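Local coordinates for protein hemolysin (Xylella fastidiosa, PDB 2OAI) that is a probable CBS-containing membrane protein that may bind flavin adenine dinucleotide and whose transporter-associated CorC_HlyC domain binds calcium, at residues M53-S56 with R60-H63. Sequence-based numbering, arbitrary orientation.
Sequences MCIS and RIPH
Where helix 50-58 of the CorC_HlyC domain ends, the chain doubles back, and Ile55 of the last turns packs against the extended loop at Arg60, Ile61 and Pro62. One methyl carries the touch: Ile55 CD1 lies 3.5 Å from the carbonyl oxygen Arg60 O, 3.8 Å from Ile61 CA and 4.0 Å from Pro62 CD. Its CG1 branch stands anti to the carbonyl carbon (chi1 -66°), and the bend at chi2 of -69° carries CD1 on to the loop backbone. Isoleucine suits this partly exposed place because its two-carbon arm brings an apolar methyl to the loop. Ile61 points its CB away from the helix, yet its CG1 still comes within 4.0 Å of Ile55 CD1; its side chain also lies about 4 Å from that of Leu80, a calcium-site residue. Pro62, by contrast, is buried with its CB directed toward the helix; a rigid ring without an N-H fits an apolar setting that includes Ile85 of strand 84-85, which Cys54 and Ile55 also touch. Exposed Arg60 is long enough for NH2 to form a salt bridge with Glu66 OE2, which also accepts a hydrogen bond from His63 N. The loop thus folds back on helix 50-58 by van der Waals packing before entering strand 67-70, an outermost strand of the domain's antiparallel sheet.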
# COMPACT_ATOMS: atom_id res chain seq x y z
N MSE A 53 -11.45 -0.13 -12.85
CA MSE A 53 -12.51 0.65 -12.24
C MSE A 53 -11.98 1.98 -11.73
O MSE A 53 -12.64 3.01 -11.87
CB MSE A 53 -13.16 -0.11 -11.10
CG MSE A 53 -14.21 0.73 -10.46
SE MSE A 53 -15.41 -0.26 -9.30
CE MSE A 53 -14.32 -0.56 -7.91
N CYS A 54 -10.78 1.96 -11.15
CA CYS A 54 -10.13 3.20 -10.73
C CYS A 54 -9.90 4.17 -11.88
O CYS A 54 -10.20 5.36 -11.75
CB CYS A 54 -8.81 2.91 -10.03
SG CYS A 54 -9.04 2.04 -8.47
N ILE A 55 -9.35 3.68 -12.99
CA ILE A 55 -9.02 4.55 -14.13
C ILE A 55 -10.33 5.15 -14.67
O ILE A 55 -10.40 6.33 -15.02
CB ILE A 55 -8.23 3.78 -15.26
CG1 ILE A 55 -6.85 3.35 -14.75
CG2 ILE A 55 -8.18 4.60 -16.57
CD1 ILE A 55 -5.82 4.48 -14.50
N SER A 56 -11.37 4.32 -14.71
CA SER A 56 -12.67 4.74 -15.18
C SER A 56 -13.22 5.88 -14.31
O SER A 56 -13.71 6.88 -14.82
CB SER A 56 -13.63 3.54 -15.20
OG SER A 56 -14.89 3.90 -15.70
N ARG A 60 -8.09 9.33 -15.40
CA ARG A 60 -6.64 9.56 -15.45
C ARG A 60 -6.00 8.54 -14.51
O ARG A 60 -6.71 7.83 -13.78
CB ARG A 60 -6.26 10.99 -14.99
CG ARG A 60 -6.86 11.36 -13.64
CD ARG A 60 -6.58 12.80 -13.19
NE ARG A 60 -7.40 13.08 -12.02
CZ ARG A 60 -7.07 12.76 -10.77
NH1 ARG A 60 -7.91 13.01 -9.79
NH2 ARG A 60 -5.90 12.20 -10.49
N ILE A 61 -4.68 8.45 -14.52
CA ILE A 61 -3.96 7.62 -13.56
C ILE A 61 -3.89 8.38 -12.23
O ILE A 61 -3.21 9.40 -12.15
CB ILE A 61 -2.54 7.27 -14.03
CG1 ILE A 61 -2.59 6.61 -15.43
CG2 ILE A 61 -1.88 6.33 -13.00
CD1 ILE A 61 -1.27 6.65 -16.19
N PRO A 62 -4.56 7.86 -11.19
CA PRO A 62 -4.65 8.60 -9.91
C PRO A 62 -3.31 8.66 -9.16
O PRO A 62 -2.41 7.87 -9.45
CB PRO A 62 -5.69 7.80 -9.12
CG PRO A 62 -5.51 6.39 -9.63
CD PRO A 62 -5.23 6.55 -11.13
N HIS A 63 -3.15 9.63 -8.25
CA HIS A 63 -1.97 9.68 -7.41
C HIS A 63 -2.20 8.68 -6.28
O HIS A 63 -3.34 8.44 -5.83
CB HIS A 63 -1.80 11.05 -6.72
CG HIS A 63 -1.27 12.14 -7.60
ND1 HIS A 63 -1.87 12.52 -8.78
CD2 HIS A 63 -0.21 12.98 -7.42
CE1 HIS A 63 -1.20 13.52 -9.31
NE2 HIS A 63 -0.19 13.83 -8.51